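Local coordinates for first ORF in transposon ISC1904 (Sulfolobus solfataricus, PDB 3ILX), which is of unknown function but, as a serine resolvase-family domain of a transposon-encoded protein, probably binds DNA and takes part in strand exchange during recombination, at residues A9-N14 against D18-Q23; I38-S43 against M47-F52. All blocks are in the same frame, centred on the assembly; numbering follows the deposited sequence.

Interaction 1: A9-N14 against D18-Q23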
loop_
_atom_site.group_PDB
_atom_site.type_symbol
_atom_site.label_atom_id
_atom_site.label_comp_id
_atom_site.label_asym_id
_atom_site.label_seq_id
_atom_site.Cartn_x
_atom_site.Cartn_y
_atom_site.Cartn_z
ATOM N N ALA A 9 -13.490 8.535 8.628
ATOM C CA ALA A 9 -13.400 9.712 7.774
ATOM C C ALA A 9 -11.994 10.290 7.848
ATOM O O ALA A 9 -11.371 10.240 8.889
ATOM C CB ALA A 9 -14.422 10.767 8.191
ATOM N N ARG A 10 -11.523 10.868 6.749
ATOM C CA ARG A 10 -10.158 11.377 6.670
ATOM C C ARG A 10 -10.065 12.522 5.662
ATOM O O ARG A 10 -10.642 12.449 4.577
ATOM C CB ARG A 10 -9.184 10.236 6.237
ATOM C CG ARG A 10 -7.653 10.586 6.372
ATOM C CD ARG A 10 -6.716 9.729 5.481
ATOM N NE ARG A 10 -7.199 9.577 4.082
ATOM C CZ ARG A 10 -6.890 10.409 3.096
ATOM N NH1 ARG A 10 -6.127 11.493 3.328
ATOM N NH2 ARG A 10 -7.395 10.195 1.885
ATOM N N VAL A 11 -9.325 13.562 6.022
ATOM C CA VAL A 11 -8.880 14.578 5.078
ATOM C C VAL A 11 -7.365 14.770 5.242
ATOM O O VAL A 11 -6.806 14.573 6.337
ATOM C CB VAL A 11 -9.638 15.947 5.264
ATOM C CG1 VAL A 11 -11.159 15.791 5.013
ATOM C CG2 VAL A 11 -9.385 16.541 6.646
ATOM N N SER A 12 -6.705 15.156 4.163
ATOM C CA SER A 12 -5.262 15.318 4.202
ATOM C C SER A 12 -4.912 16.581 4.975
ATOM O O SER A 12 -3.915 16.605 5.662
ATOM C CB SER A 12 -4.668 15.366 2.803
ATOM O OG SER A 12 -4.652 14.056 2.260
ATOM N N SER A 13 -5.747 17.607 4.820
ATOM C CA SER A 13 -5.772 18.801 5.682
ATOM C C SER A 13 -7.181 19.461 5.691
ATOM O O SER A 13 -7.986 19.269 4.756
ATOM C CB SER A 13 -4.698 19.805 5.244
ATOM O OG SER A 13 -4.813 20.121 3.867
ATOM N N ASN A 14 -7.492 20.217 6.742
ATOM C CA ASN A 14 -8.693 21.068 6.726
ATOM C C ASN A 14 -8.381 22.426 6.141
ATOM O O ASN A 14 -7.764 23.283 6.795
ATOM C CB ASN A 14 -9.327 21.225 8.109
ATOM C CG ASN A 14 -10.536 20.313 8.313
ATOM O OD1 ASN A 14 -11.183 19.859 7.360
ATOM N ND2 ASN A 14 -10.857 20.062 9.571
ATOM N N ASP A 18 -14.172 23.206 7.734
ATOM C CA ASP A 18 -15.303 22.285 7.911
ATOM C C ASP A 18 -15.282 21.048 7.009
ATOM O O ASP A 18 -16.281 20.328 6.910
ATOM C CB ASP A 18 -16.623 23.042 7.730
ATOM C CG ASP A 18 -17.128 23.650 9.024
ATOM O OD1 ASP A 18 -16.814 23.097 10.110
ATOM O OD2 ASP A 18 -17.853 24.673 8.956
ATOM N N ASP A 19 -14.147 20.801 6.365
ATOM C CA ASP A 19 -14.047 19.715 5.383
ATOM C C ASP A 19 -14.305 18.332 5.979
ATOM O O ASP A 19 -15.119 17.565 5.466
ATOM C CB ASP A 19 -12.694 19.759 4.658
ATOM C CG ASP A 19 -12.710 20.709 3.445
ATOM O OD1 ASP A 19 -13.742 20.760 2.742
ATOM O OD2 ASP A 19 -11.701 21.406 3.181
ATOM N N LEU A 20 -13.605 18.030 7.063
ATOM C CA LEU A 20 -13.759 16.760 7.726
ATOM C C LEU A 20 -15.155 16.622 8.352
ATOM O O LEU A 20 -15.792 15.584 8.199
ATOM C CB LEU A 20 -12.673 16.593 8.774
ATOM C CG LEU A 20 -12.706 15.328 9.628
ATOM C CD1 LEU A 20 -12.417 14.093 8.762
ATOM C CD2 LEU A 20 -11.697 15.467 10.785
ATOM N N ALA A 21 -15.612 17.673 9.040
ATOM C CA ALA A 21 -16.926 17.683 9.692
ATOM C C ALA A 21 -18.028 17.374 8.688
ATOM O O ALA A 21 -18.950 16.620 8.988
ATOM C CB ALA A 21 -17.200 19.016 10.416
ATOM N N ASN A 22 -17.912 17.929 7.487
ATOM C CA ASN A 22 -18.885 17.641 6.432
ATOM C C ASN A 22 -18.811 16.209 5.889
ATOM O O ASN A 22 -19.813 15.637 5.458
ATOM C CB ASN A 22 -18.763 18.669 5.313
ATOM C CG ASN A 22 -19.332 20.026 5.715
ATOM O OD1 ASN A 22 -20.349 20.108 6.423
ATOM N ND2 ASN A 22 -18.684 21.093 5.262
ATOM N N GLN A 23 -17.629 15.614 5.933
ATOM C CA GLN A 23 -17.502 14.214 5.523
ATOM C C GLN A 23 -18.188 13.311 6.561
ATOM O O GLN A 23 -18.904 12.359 6.223
ATOM C CB GLN A 23 -16.011 13.835 5.358
ATOM C CG GLN A 23 -15.730 12.476 4.747
ATOM C CD GLN A 23 -14.216 12.215 4.587
ATOM O OE1 GLN A 23 -13.735 11.138 4.926
ATOM N NE2 GLN A 23 -13.476 13.215 4.104
#

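Interaction 2: I38-S43 against M47-F52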
loop_
_atom_site.group_PDB
_atom_site.type_symbol
_atom_site.label_atom_id
_atom_site.label_comp_id
_atom_site.label_asym_id
_atom_site.label_seq_id
_atom_site.Cartn_x
_atom_site.Cartn_y
_atom_site.Cartn_z
ATOM N N ILE A 38 -14.405 7.344 13.736
ATOM C CA ILE A 38 -12.968 7.482 13.908
ATOM C C ILE A 38 -12.521 8.382 12.776
ATOM O O ILE A 38 -12.928 8.161 11.609
ATOM C CB ILE A 38 -12.254 6.121 13.743
ATOM C CG1 ILE A 38 -12.511 5.196 14.935
ATOM C CG2 ILE A 38 -10.745 6.308 13.496
ATOM C CD1 ILE A 38 -11.972 3.776 14.717
ATOM N N THR A 39 -11.731 9.407 13.097
ATOM C CA THR A 39 -11.279 10.349 12.058
ATOM C C THR A 39 -9.774 10.569 12.122
ATOM O O THR A 39 -9.155 10.313 13.145
ATOM C CB THR A 39 -11.954 11.729 12.176
ATOM O OG1 THR A 39 -11.576 12.352 13.409
ATOM C CG2 THR A 39 -13.484 11.609 12.148
ATOM N N ASP A 40 -9.199 11.014 11.008
ATOM C CA ASP A 40 -7.783 11.310 10.927
ATOM C C ASP A 40 -7.615 12.516 10.025
ATOM O O ASP A 40 -8.358 12.675 9.028
ATOM C CB ASP A 40 -7.052 10.138 10.258
ATOM C CG ASP A 40 -6.587 9.082 11.254
ATOM O OD1 ASP A 40 -6.058 9.462 12.311
ATOM O OD2 ASP A 40 -6.691 7.863 10.961
ATOM N N ILE A 41 -6.631 13.338 10.353
ATOM C CA ILE A 41 -6.191 14.389 9.462
ATOM C C ILE A 41 -4.778 13.998 9.082
ATOM O O ILE A 41 -3.890 13.971 9.922
ATOM C CB ILE A 41 -6.171 15.785 10.125
ATOM C CG1 ILE A 41 -7.576 16.156 10.644
ATOM C CG2 ILE A 41 -5.558 16.836 9.170
ATOM C CD1 ILE A 41 -7.604 17.302 11.690
ATOM N N GLY A 42 -4.593 13.694 7.805
ATOM C CA GLY A 42 -3.308 13.285 7.276
ATOM C C GLY A 42 -3.571 12.538 5.991
ATOM O O GLY A 42 -4.709 12.338 5.612
ATOM N N SER A 43 -2.488 12.124 5.347
ATOM C CA SER A 43 -2.494 11.468 4.060
ATOM C C SER A 43 -2.868 9.996 4.199
ATOM O O SER A 43 -2.576 9.355 5.212
ATOM C CB SER A 43 -1.095 11.621 3.423
ATOM O OG SER A 43 -0.957 10.836 2.250
HETATM N N MSE A 47 1.171 5.781 7.393
HETATM C CA MSE A 47 0.924 4.514 8.095
HETATM C C MSE A 47 0.942 4.671 9.641
HETATM O O MSE A 47 0.696 3.701 10.375
HETATM C CB MSE A 47 1.945 3.460 7.657
HETATM C CG MSE A 47 1.967 3.180 6.172
HETATM SE SE MSE A 47 0.439 2.102 5.763
HETATM C CE MSE A 47 -0.888 3.515 5.475
ATOM N N LYS A 48 1.205 5.891 10.115
ATOM C CA LYS A 48 1.168 6.194 11.546
ATOM C C LYS A 48 -0.119 6.891 12.011
ATOM O O LYS A 48 -0.252 7.219 13.193
ATOM C CB LYS A 48 2.420 6.986 11.960
ATOM C CG LYS A 48 3.717 6.231 11.693
ATOM C CD LYS A 48 4.999 7.079 11.959
ATOM C CE LYS A 48 6.234 6.332 11.484
ATOM N NZ LYS A 48 7.550 6.703 12.156
ATOM N N ARG A 49 -1.075 7.102 11.097
ATOM C CA ARG A 49 -2.371 7.690 11.487
ATOM C C ARG A 49 -2.967 6.939 12.698
ATOM O O ARG A 49 -3.202 5.722 12.633
ATOM C CB ARG A 49 -3.367 7.608 10.331
ATOM C CG ARG A 49 -3.296 8.709 9.269
ATOM C CD ARG A 49 -4.298 8.400 8.129
ATOM N NE ARG A 49 -3.827 7.267 7.360
ATOM C CZ ARG A 49 -4.608 6.397 6.729
ATOM N NH1 ARG A 49 -4.054 5.413 6.042
ATOM N NH2 ARG A 49 -5.931 6.484 6.780
ATOM N N LYS A 50 -3.211 7.655 13.791
ATOM C CA LYS A 50 -3.762 7.041 15.023
ATOM C C LYS A 50 -5.112 6.410 14.822
ATOM O O LYS A 50 -5.370 5.326 15.334
ATOM C CB LYS A 50 -3.958 8.083 16.110
ATOM C CG LYS A 50 -2.897 9.123 16.119
ATOM C CD LYS A 50 -1.697 8.703 16.921
ATOM C CE LYS A 50 -1.012 9.968 17.443
ATOM N NZ LYS A 50 0.428 9.770 17.802
ATOM N N GLY A 51 -5.986 7.123 14.114
ATOM C CA GLY A 51 -7.317 6.627 13.844
ATOM C C GLY A 51 -7.242 5.331 13.042
ATOM O O GLY A 51 -7.870 4.334 13.420
ATOM N N PHE A 52 -6.473 5.334 11.947
ATOM C CA PHE A 52 -6.412 4.171 11.043
ATOM C C PHE A 52 -5.827 2.957 11.751
ATOM O O PHE A 52 -6.307 1.837 11.551
ATOM C CB PHE A 52 -5.570 4.512 9.815
ATOM C CG PHE A 52 -5.197 3.324 8.949
ATOM C CD1 PHE A 52 -6.081 2.837 7.985
ATOM C CD2 PHE A 52 -3.914 2.768 9.027
ATOM C CE1 PHE A 52 -5.713 1.750 7.183
ATOM C CE2 PHE A 52 -3.540 1.732 8.206
ATOM C CZ PHE A 52 -4.465 1.226 7.260
#

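Interaction 1: A9-N14 against D18-Q23
Gln23 leaves its helix with CG anti to the backbone N (chi1 -172°) and CD in line beyond it (chi2 178°), a fully extended reach that lays the terminal amide against the strand backbone at Arg10. There it bonds twice to one residue: Arg10 N gives its hydrogen to Gln23 OE1 at 2.9 Å, and Gln23 NE2 gives one to Arg10 O at 3.0 Å. Both donors stand above the carbonyl plane of their acceptor, yet the two bonds together hold the amide against rotation. Glutamine suits the place because it carries a donor and an acceptor side by side.

Small Ala9 lets the amide come close, its CB 3.4 Å from Gln23 OE1, while Leu20 puts CD1 over the same methyl at 3.9 Å. Val11 fits between helix residues with both branches: CG2 meets Leu20 CB, and CG1 lies 3.6 Å from Gln23 NE2. Near the helix start, Asn14 OD1 accepts from Leu20 N along an in-plane lone pair at 3.0 Å, so a loop side chain serves an NH of the first turn.

Arg10 points the other way, its guanidinium salt-bridged to Glu107 of helix 105-125. The start of the helix, 19-23, runs roughly antiparallel to strand 9-11 (155° between their directions), and helix 19-30 lies on one face of the sheet, with Leu20 also touching Thr39 of neighbouring strand 36-41.

Interaction 2: I38-S43 against M47-F52
Strand 38-41 and the start of helix 50-60 come closest at Asp40 and Gly51, whose CA atoms are 5.5 Å apart. The Asp40 carboxylate faces the first turn of the helix. Asp40 OD1 takes the hydrogen of Gly51 N at 3.0 Å, met on its syn side and 17° out of the carboxylate plane; Asp40 OD2 receives a weak, bent bond from Phe52 N at 2.7 Å. An aspartate suits the spot, since a short carboxylate with two oxygens can serve neighbouring amides of the first turn. With no side chain, Gly51 lets the strand come close: Ile38 CG2 rests 3.5 Å from Gly51 CA, a tight contact, carried there by a chi1 of -72° that sets this methyl anti to the backbone N.

The join belongs to the alternating strand and helix pattern of the resolvase catalytic-domain family, in which edge strand 36-41 leads through a loop into the helix that packs on the sheet.

Arg49, at the N-cap position, lines the carboxylate with its aliphatic part, CB lying 3.4 Å from Asp40 OD2. Arg49 CD lies 3.5 Å from Ser43 O, and the bend at chi3 (-71°) then turns NE alongside that carbonyl, too poorly angled to be a hydrogen bond. The guanidinium itself, laid with one face on Phe52 CB, is hydrogen-bonded to Leu75 O and Tyr8 OH through NH2; Tyr8 OH also bonds Asp40 OD2. Phe52 turns its ring away from the strand and reaches Ile82 of the second subunit.

How the interactions relate
Interaction 1 closes before interaction 2 opens along the chain, helix 19-30 being followed in the chain by strand 36-41, and their centres lie 11 Å apart. Both rest on the same four-stranded parallel sheet, in which strands 4-11 and 36-41 are neighbours, and the two helices pack on opposite faces of it. The contacts also touch: Val11 O and Gly42 N are 2.8 Å apart, probably a hydrogen bond continuing the sheet pairing, and Arg10 NH1 probably bonds Gly42 O. Arg10 CD meanwhile packs on Arg49 NH2. The resolvase-like domain thus has its first two strands tied together at their C-terminal ends, with interaction 2 nearer the second subunit.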